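Local coordinates for protein plexin-A4 (Homo sapiens, PDB 4E74) that probably binds Rho-family GTPases through a ubiquitin-like domain in the cytoplasmic part of this plexin receptor, at residues Leu67-Gly72 with Gln102-Ser107; Val29-Leu34 with Leu47-Lys52; Gln41-Ile46 with Val109-Lys114. All coordinates share one frame; numbering follows the deposited sequence. Where two conformers were deposited one is given.

Contact 1. Residues Leu67-Gly72 with Gln102-Ser107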
loop_
_atom_site.group_PDB
_atom_site.type_symbol
_atom_site.label_atom_id
_atom_site.label_comp_id
_atom_site.label_asym_id
_atom_site.label_seq_id
_atom_site.Cartn_x
_atom_site.Cartn_y
_atom_site.Cartn_z
ATOM N N LEU A 67 -16.894 2.980 4.445
ATOM C CA LEU A 67 -17.593 3.323 3.244
ATOM C C LEU A 67 -18.954 3.928 3.549
ATOM O O LEU A 67 -19.771 3.289 4.214
ATOM C CB LEU A 67 -17.802 2.067 2.373
ATOM C CG LEU A 67 -18.410 2.261 0.975
ATOM C CD1 LEU A 67 -17.587 3.198 0.063
ATOM C CD2 LEU A 67 -18.633 0.896 0.329
ATOM N N GLU A 68 -19.197 5.123 3.048
ATOM C CA GLU A 68 -20.485 5.810 3.274
ATOM C C GLU A 68 -21.269 5.875 1.980
ATOM O O GLU A 68 -20.827 6.487 0.996
ATOM C CB GLU A 68 -20.253 7.209 3.792
ATOM C CG GLU A 68 -21.505 7.985 4.229
ATOM C CD GLU A 68 -21.172 9.383 4.654
ATOM O OE1 GLU A 68 -20.598 10.157 3.845
ATOM O OE2 GLU A 68 -21.576 9.735 5.800
ATOM N N TRP A 69 -22.437 5.236 1.959
ATOM C CA TRP A 69 -23.348 5.337 0.801
ATOM C C TRP A 69 -24.230 6.553 0.905
ATOM O O TRP A 69 -25.028 6.673 1.845
ATOM C CB TRP A 69 -24.179 4.045 0.723
ATOM C CG TRP A 69 -25.205 3.967 -0.382
ATOM C CD1 TRP A 69 -25.320 4.730 -1.521
ATOM C CD2 TRP A 69 -26.317 3.007 -0.422
ATOM N NE1 TRP A 69 -26.433 4.319 -2.293
ATOM C CE2 TRP A 69 -27.054 3.275 -1.658
ATOM C CE3 TRP A 69 -26.748 1.992 0.430
ATOM C CZ2 TRP A 69 -28.186 2.542 -1.986
ATOM C CZ3 TRP A 69 -27.876 1.238 0.051
ATOM C CH2 TRP A 69 -28.565 1.531 -1.112
ATOM N N ARG A 70 -24.030 7.515 0.022
ATOM C CA ARG A 70 -24.825 8.748 -0.030
ATOM C C ARG A 70 -25.997 8.572 -0.993
ATOM O O ARG A 70 -25.882 8.808 -2.213
ATOM C CB ARG A 70 -23.968 9.963 -0.393
ATOM C CG ARG A 70 -22.838 10.170 0.608
ATOM C CD ARG A 70 -22.078 11.480 0.413
ATOM N NE ARG A 70 -21.109 11.583 1.477
ATOM C CZ ARG A 70 -20.287 12.611 1.683
ATOM N NH1 ARG A 70 -20.263 13.627 0.844
ATOM N NH2 ARG A 70 -19.486 12.589 2.740
ATOM N N GLN A 71 -27.110 8.059 -0.450
ATOM C CA GLN A 71 -28.305 7.728 -1.243
ATOM C C GLN A 71 -28.940 8.957 -1.888
ATOM O O GLN A 71 -28.878 10.061 -1.353
ATOM C CB GLN A 71 -29.379 7.102 -0.332
ATOM C CG GLN A 71 -29.029 5.762 0.233
ATOM C CD GLN A 71 -30.218 5.089 0.898
ATOM O OE1 GLN A 71 -31.239 5.742 1.238
ATOM N NE2 GLN A 71 -30.088 3.765 1.143
ATOM N N GLY A 72 -29.655 8.721 -2.987
ATOM C CA GLY A 72 -30.444 9.770 -3.616
ATOM C C GLY A 72 -31.515 10.304 -2.661
ATOM O O GLY A 72 -31.927 11.470 -2.753
ATOM N N GLN A 102 -27.660 -4.187 -1.867
ATOM C CA GLN A 102 -28.448 -3.794 -3.009
ATOM C C GLN A 102 -28.127 -2.379 -3.470
ATOM O O GLN A 102 -28.989 -1.573 -3.846
ATOM C CB GLN A 102 -29.959 -4.013 -2.731
ATOM C CG GLN A 102 -30.294 -5.461 -2.479
ATOM C CD GLN A 102 -31.793 -5.669 -2.290
ATOM O OE1 GLN A 102 -32.385 -5.065 -1.424
ATOM N NE2 GLN A 102 -32.406 -6.521 -3.124
ATOM N N VAL A 103 -26.806 -2.085 -3.536
ATOM C CA VAL A 103 -26.360 -0.782 -3.987
ATOM C C VAL A 103 -26.436 -0.695 -5.518
ATOM O O VAL A 103 -25.827 -1.499 -6.179
ATOM C CB VAL A 103 -24.918 -0.492 -3.507
ATOM C CG1 VAL A 103 -24.455 0.838 -4.051
ATOM C CG2 VAL A 103 -24.872 -0.511 -1.964
ATOM N N PRO A 104 -27.216 0.263 -6.064
ATOM C CA PRO A 104 -27.353 0.405 -7.512
ATOM C C PRO A 104 -26.104 0.893 -8.200
ATOM O O PRO A 104 -25.300 1.617 -7.585
ATOM C CB PRO A 104 -28.428 1.477 -7.674
ATOM C CG PRO A 104 -29.177 1.521 -6.401
ATOM C CD PRO A 104 -28.202 1.086 -5.328
ATOM N N ASP A 105 -25.946 0.534 -9.481
ATOM C CA ASP A 105 -24.850 1.068 -10.263
ATOM C C ASP A 105 -24.949 2.587 -10.294
ATOM O O ASP A 105 -26.067 3.164 -10.371
ATOM C CB ASP A 105 -24.896 0.503 -11.701
ATOM C CG ASP A 105 -23.808 1.106 -12.617
ATOM O OD1 ASP A 105 -22.668 0.683 -12.544
ATOM O OD2 ASP A 105 -24.116 2.022 -13.425
ATOM N N GLY A 106 -23.797 3.271 -10.187
ATOM C CA GLY A 106 -23.752 4.700 -10.203
ATOM C C GLY A 106 -23.976 5.420 -8.877
ATOM O O GLY A 106 -23.927 6.651 -8.807
ATOM N N SER A 107 -24.183 4.655 -7.824
ATOM C CA SER A 107 -24.369 5.244 -6.478
ATOM C C SER A 107 -23.159 6.100 -6.068
ATOM O O SER A 107 -21.992 5.766 -6.358
ATOM C CB SER A 107 -24.562 4.121 -5.461
ATOM O OG SER A 107 -25.776 3.401 -5.704
#
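The W69 indole is sandwiched between two aliphatic groups. On one face V103 CG2 makes a CH-pi contact, 4.0 Å from the centroid of the six-membered ring and 12° off its normal; on the opposite face Q71 CG lies over the ring centre, 3.7 Å above the plane. P104 CD meets CZ2 of W69 obliquely at 3.6 Å, while S107 OG comes to 3.6 Å from W69 NE1, also at a slant. With CG anti to the backbone N (chi1 178°), W69 extends from its strand toward the loop. That loop is shaped by a type II turn from P104 to S107, with G106 at positive phi. P104 O accepts from both S107 N (3.2 Å) and S107 OG (2.6 Å), which arrive from the same face of the carbonyl plane; the second bond holds the hydroxyl. In a salt bridge, R70 NE and NH2 both bond E68 OE1 at the guanidinium edge, in its plane. From strand 65-70, L67 packs on helix 39-50, whereas E68 and R70 touch A110. Between helix 98-101, which ends in a Schellman motif at Q102, and strand 108-113, the loop lays V103 on L79 and L16, S107 on L16, and hydrogen-bonds D105 OD1 to V15 N.

Contact 2. Residues Val29-Leu34 with Leu47-Lys52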
loop_
_atom_site.group_PDB
_atom_site.type_symbol
_atom_site.label_atom_id
_atom_site.label_comp_id
_atom_site.label_asym_id
_atom_site.label_seq_id
_atom_site.Cartn_x
_atom_site.Cartn_y
_atom_site.Cartn_z
ATOM N N VAL A 29 -15.163 10.765 -8.681
ATOM C CA VAL A 29 -14.349 9.840 -9.499
ATOM C C VAL A 29 -15.119 8.524 -9.700
ATOM O O VAL A 29 -15.406 7.871 -8.691
ATOM C CB VAL A 29 -13.035 9.501 -8.744
ATOM C CG1 VAL A 29 -12.220 8.454 -9.499
ATOM C CG2 VAL A 29 -12.216 10.771 -8.494
ATOM N N PRO A 30 -15.435 8.112 -10.974
ATOM C CA PRO A 30 -16.124 6.830 -11.144
ATOM C C PRO A 30 -15.159 5.655 -11.074
ATOM O O PRO A 30 -14.232 5.560 -11.910
ATOM C CB PRO A 30 -16.736 6.929 -12.550
ATOM C CG PRO A 30 -15.810 7.820 -13.289
ATOM C CD PRO A 30 -15.403 8.860 -12.252
ATOM N N VAL A 31 -15.402 4.757 -10.145
ATOM C CA VAL A 31 -14.547 3.609 -9.867
ATOM C C VAL A 31 -15.277 2.304 -10.108
ATOM O O VAL A 31 -16.402 2.111 -9.641
ATOM C CB VAL A 31 -14.001 3.640 -8.428
ATOM C CG1 VAL A 31 -13.097 2.434 -8.173
ATOM C CG2 VAL A 31 -13.264 4.963 -8.164
ATOM N N LYS A 32 -14.668 1.422 -10.901
ATOM C CA LYS A 32 -15.171 0.049 -11.072
ATOM C C LYS A 32 -14.863 -0.874 -9.930
ATOM O O LYS A 32 -13.696 -0.994 -9.482
ATOM C CB LYS A 32 -14.567 -0.603 -12.358
ATOM C CG LYS A 32 -15.064 -0.042 -13.666
ATOM C CD LYS A 32 -16.330 -0.693 -14.196
ATOM C CE LYS A 32 -16.841 0.078 -15.409
ATOM N NZ LYS A 32 -18.019 -0.510 -16.065
ATOM N N ILE A 33 -15.885 -1.568 -9.426
ATOM C CA ILE A 33 -15.676 -2.667 -8.481
ATOM C C ILE A 33 -16.596 -3.845 -8.804
ATOM O O ILE A 33 -17.369 -3.766 -9.760
ATOM C CB ILE A 33 -15.747 -2.250 -6.985
ATOM C CG1 ILE A 33 -17.179 -2.081 -6.516
ATOM C CG2 ILE A 33 -14.922 -0.973 -6.677
ATOM C CD1 ILE A 33 -17.921 -0.996 -7.282
ATOM N N LEU A 34 -16.457 -4.960 -8.080
ATOM C CA LEU A 34 -17.302 -6.115 -8.329
ATOM C C LEU A 34 -18.413 -6.146 -7.312
ATOM O O LEU A 34 -18.195 -5.787 -6.129
ATOM C CB LEU A 34 -16.518 -7.395 -8.216
ATOM C CG LEU A 34 -15.351 -7.529 -9.224
ATOM C CD1 LEU A 34 -14.483 -8.718 -8.888
ATOM C CD2 LEU A 34 -15.919 -7.667 -10.629
ATOM N N LEU A 47 -9.568 3.490 -2.715
ATOM C CA LEU A 47 -8.327 4.123 -2.279
ATOM C C LEU A 47 -7.310 4.116 -3.434
ATOM O O LEU A 47 -6.618 5.115 -3.657
ATOM C CB LEU A 47 -7.769 3.428 -1.039
ATOM C CG LEU A 47 -8.512 3.652 0.297
ATOM C CD1 LEU A 47 -8.028 2.622 1.309
ATOM C CD2 LEU A 47 -8.334 5.083 0.779
ATOM N N ASP A 48 -7.246 3.019 -4.161
ATOM C CA ASP A 48 -6.353 2.899 -5.359
ATOM C C ASP A 48 -6.610 3.978 -6.410
ATOM O O ASP A 48 -5.670 4.403 -7.139
ATOM C CB ASP A 48 -6.586 1.559 -6.089
ATOM C CG ASP A 48 -6.120 0.352 -5.346
ATOM O OD1 ASP A 48 -5.240 0.494 -4.490
ATOM O OD2 ASP A 48 -6.630 -0.801 -5.672
ATOM N N ALA A 49 -7.873 4.355 -6.579
ATOM C CA ALA A 49 -8.313 5.368 -7.514
ATOM C C ALA A 49 -8.068 6.751 -6.971
ATOM O O ALA A 49 -7.308 7.543 -7.584
ATOM C CB ALA A 49 -9.797 5.172 -7.828
ATOM N N ILE A 50 -8.648 7.055 -5.821
ATOM C CA ILE A 50 -8.627 8.430 -5.283
ATOM C C ILE A 50 -7.259 8.898 -4.765
ATOM O O ILE A 50 -7.026 10.115 -4.683
ATOM C CB ILE A 50 -9.758 8.707 -4.253
ATOM C CG1 ILE A 50 -9.585 7.895 -2.961
ATOM C CG2 ILE A 50 -11.131 8.426 -4.891
ATOM C CD1 ILE A 50 -10.593 8.218 -1.866
ATOM N N PHE A 51 -6.376 7.969 -4.431
ATOM C CA PHE A 51 -5.015 8.312 -3.994
ATOM C C PHE A 51 -3.984 7.731 -4.955
ATOM O O PHE A 51 -2.858 7.398 -4.557
ATOM C CB PHE A 51 -4.764 7.787 -2.568
ATOM C CG PHE A 51 -5.588 8.459 -1.517
ATOM C CD1 PHE A 51 -5.340 9.782 -1.162
ATOM C CD2 PHE A 51 -6.605 7.797 -0.889
ATOM C CE1 PHE A 51 -6.121 10.415 -0.205
ATOM C CE2 PHE A 51 -7.380 8.417 0.067
ATOM C CZ PHE A 51 -7.135 9.718 0.415
ATOM N N LYS A 52 -4.346 7.596 -6.239
ATOM C CA LYS A 52 -3.465 6.961 -7.217
ATOM C C LYS A 52 -2.015 7.477 -7.240
ATOM O O LYS A 52 -1.089 6.688 -7.430
ATOM C CB LYS A 52 -4.056 6.978 -8.632
ATOM C CG LYS A 52 -4.105 8.322 -9.346
ATOM C CD LYS A 52 -4.556 8.112 -10.802
ATOM C CE LYS A 52 -3.963 9.107 -11.772
ATOM N NZ LYS A 52 -2.535 8.798 -12.030
#
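Strand 29-34 passes alongside the last turn of helix 39-50, the backbones coming nearest where V31 CA lies 6.9 Å from A49 CA and V29 CA 7.2 Å from I50 CA. Just beyond, F51 leaves helical geometry, though its N still bonds to L47 O at 3.0 Å. The A49 methyl, CB, is pressed against V31 CG2 at 3.5 Å, tighter than usual for two carbons. V31 holds CG1 anti to the backbone N (chi1 -179°), which sets CG2 beside the backbone N, the branch that comes nearest A49. This is the beta-grasp arrangement of ubiquitin-like domains, in which a helix following the first hairpin crosses one face of a mixed sheet; strand 29-34 is the outermost strand on this side and pairs antiparallel with strand 13-18, through V29 with C18, V31 with L16 and I33 with L14. V29 also points to the helix, more loosely, with CG1 4.4 Å from A49 CB and CB 4.4 Å from I50 CG2. I50 gives only its short branch to the strand, while the longer one leads away and the side chain packs on L111. On the helix, D48 packs on P55 of the second subunit and makes a long, weak ion pair with R59.

Contact 3. Residues Gln41-Ile46 with Val109-Lys114; sequences QVKEKI and VALVSK
K43 NZ, at the end of a chain whose CG packs on L111, donates to M65 O and more weakly to A62 O, so its ammonium is held by backbone carbonyls just ahead of and at the start of strand 65-70. K114 NZ lies 5.0 Å from K43 NZ and bonds to A63 O; the carbonyls probably ease the nearness of the two like charges. The K43 chain bends at chi3 (-62°) to bring its nitrogen there, and lower down its CG meets L111 CD2 at 3.9 Å. The other methyl of L111, CD1, lies 3.9 Å from I46 CG2, so the leucine fork spans two residues three apart on one side of the helix. Here the helix of the beta-grasp fold lies across the central strand of the sheet: the axes of 41-46 and 109-113 pass 10.0 Å apart at 98°, almost perpendicular. I46 is forked in its turn. Its CG2 serves L111, and its longer branch carries CD1 to 4.0 Å from V109 CG2. Around this buried packing, L67 touches both I46 and V109, and on the other flank C18 touches the same two residues.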
loop_
_atom_site.group_PDB
_atom_site.type_symbol
_atom_site.label_atom_id
_atom_site.label_comp_id
_atom_site.label_asym_id
_atom_site.label_seq_id
_atom_site.Cartn_x
_atom_site.Cartn_y
_atom_site.Cartn_z
ATOM N N GLN A 41 -12.676 -4.955 0.464
ATOM C CA GLN A 41 -12.129 -5.004 -0.915
ATOM C C GLN A 41 -12.603 -3.814 -1.765
ATOM O O GLN A 41 -11.813 -3.259 -2.543
ATOM C CB GLN A 41 -12.474 -6.339 -1.559
ATOM C CG GLN A 41 -11.719 -7.505 -0.969
ATOM C CD GLN A 41 -12.213 -8.869 -1.467
ATOM O OE1 GLN A 41 -13.400 -9.081 -1.763
ATOM N NE2 GLN A 41 -11.257 -9.803 -1.616
ATOM N N VAL A 42 -13.850 -3.384 -1.590
ATOM C CA VAL A 42 -14.336 -2.179 -2.254
ATOM C C VAL A 42 -13.499 -0.953 -1.838
ATOM O O VAL A 42 -13.121 -0.105 -2.669
ATOM C CB VAL A 42 -15.830 -1.923 -1.967
ATOM C CG1 VAL A 42 -16.306 -0.594 -2.541
ATOM C CG2 VAL A 42 -16.674 -3.100 -2.480
ATOM N N LYS A 43 -13.364 -0.772 -0.518
ATOM C CA LYS A 43 -12.587 0.337 0.011
ATOM C C LYS A 43 -11.160 0.360 -0.546
ATOM O O LYS A 43 -10.685 1.443 -0.920
ATOM C CB LYS A 43 -12.596 0.361 1.536
ATOM C CG LYS A 43 -13.959 0.713 2.134
ATOM C CD LYS A 43 -13.905 0.794 3.663
ATOM C CE LYS A 43 -13.517 -0.496 4.345
ATOM N NZ LYS A 43 -13.696 -0.454 5.846
ATOM N N GLU A 44 -10.544 -0.819 -0.644
ATOM C CA GLU A 44 -9.181 -0.915 -1.222
ATOM C C GLU A 44 -9.156 -0.363 -2.663
ATOM O O GLU A 44 -8.281 0.461 -3.027
ATOM C CB GLU A 44 -8.665 -2.340 -1.190
ATOM C CG GLU A 44 -8.325 -2.820 0.213
ATOM N N LYS A 45 -10.142 -0.733 -3.470
ATOM C CA LYS A 45 -10.208 -0.264 -4.879
ATOM C C LYS A 45 -10.476 1.221 -5.001
ATOM O O LYS A 45 -9.946 1.921 -5.864
ATOM C CB LYS A 45 -11.264 -1.069 -5.651
ATOM C CG LYS A 45 -10.827 -2.514 -5.892
ATOM C CD LYS A 45 -11.859 -3.380 -6.652
ATOM C CE LYS A 45 -11.371 -4.834 -6.740
ATOM N NZ LYS A 45 -12.378 -5.708 -7.418
ATOM N N ILE A 46 -11.293 1.741 -4.070
ATOM C CA ILE A 46 -11.565 3.173 -4.069
ATOM C C ILE A 46 -10.279 3.978 -3.711
ATOM O O ILE A 46 -9.954 4.996 -4.344
ATOM C CB ILE A 46 -12.742 3.562 -3.115
ATOM C CG1 ILE A 46 -14.044 2.955 -3.626
ATOM C CG2 ILE A 46 -12.896 5.046 -3.099
ATOM C CD1 ILE A 46 -15.201 3.085 -2.625
ATOM N N VAL A 109 -20.662 7.524 -3.213
ATOM C CA VAL A 109 -20.051 7.013 -1.995
ATOM C C VAL A 109 -18.916 7.922 -1.564
ATOM O O VAL A 109 -18.395 8.695 -2.402
ATOM C CB VAL A 109 -19.509 5.566 -2.094
ATOM C CG1 VAL A 109 -20.609 4.579 -2.513
ATOM C CG2 VAL A 109 -18.315 5.497 -3.071
ATOM N N ALA A 110 -18.589 7.871 -0.266
ATOM C CA ALA A 110 -17.426 8.583 0.296
ATOM C C ALA A 110 -16.695 7.680 1.249
ATOM O O ALA A 110 -17.248 6.709 1.782
ATOM C CB ALA A 110 -17.874 9.856 1.043
ATOM N N LEU A 111 -15.394 7.928 1.439
ATOM C CA LEU A 111 -14.656 7.263 2.480
ATOM C C LEU A 111 -14.517 8.232 3.675
ATOM O O LEU A 111 -14.129 9.420 3.509
ATOM C CB LEU A 111 -13.259 6.826 2.005
ATOM C CG LEU A 111 -13.235 5.795 0.891
ATOM C CD1 LEU A 111 -11.775 5.464 0.561
ATOM C CD2 LEU A 111 -14.007 4.527 1.314
ATOM N N VAL A 112 -14.873 7.736 4.847
ATOM C CA VAL A 112 -14.933 8.493 6.110
ATOM C C VAL A 112 -13.954 7.926 7.113
ATOM O O VAL A 112 -13.903 6.737 7.378
ATOM C CB VAL A 112 -16.382 8.469 6.684
ATOM C CG1 VAL A 112 -16.469 9.253 8.007
ATOM C CG2 VAL A 112 -17.345 9.049 5.680
ATOM N N SER A 113 -13.136 8.799 7.717
ATOM C CA SER A 113 -12.210 8.339 8.728
ATOM C C SER A 113 -12.907 7.853 10.015
ATOM O O SER A 113 -13.951 8.364 10.387
ATOM C CB SER A 113 -11.237 9.475 9.127
ATOM O OG SER A 113 -10.424 9.822 8.024
ATOM N N LYS A 114 -12.321 6.862 10.660
ATOM C CA LYS A 114 -12.834 6.337 11.946
ATOM C C LYS A 114 -12.271 7.132 13.125
ATOM O O LYS A 114 -11.059 7.445 13.164
ATOM C CB LYS A 114 -12.447 4.894 12.134
ATOM C CG LYS A 114 -13.042 3.902 11.132
ATOM C CD LYS A 114 -12.606 2.480 11.417
ATOM C CE LYS A 114 -13.129 1.506 10.377
ATOM N NZ LYS A 114 -12.837 0.094 10.741
#

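From the N terminus, strand 29-34 opens contact 2, and helix 39-50 first supplies 41-46 to contact 3 before its last turn and the residues after it, 47-52, close contact 2; these two contacts therefore cross, sharing the helix. Strand 65-70 then opens contact 1, which is closed by the loop 102-107 and lies nested within the longer loop that contact 3 closes at 109-114. Contacts 2 and 3 meet where L47 CD2 lies 3.5 Å from L111 CD1. Contacts 1 and 3 join through neighbouring strands, with a probable hydrogen bond of 2.8 Å from E68 N to A110 O. Together they tie the helix to an outer strand and the central strand, and the loop to strand 65-70.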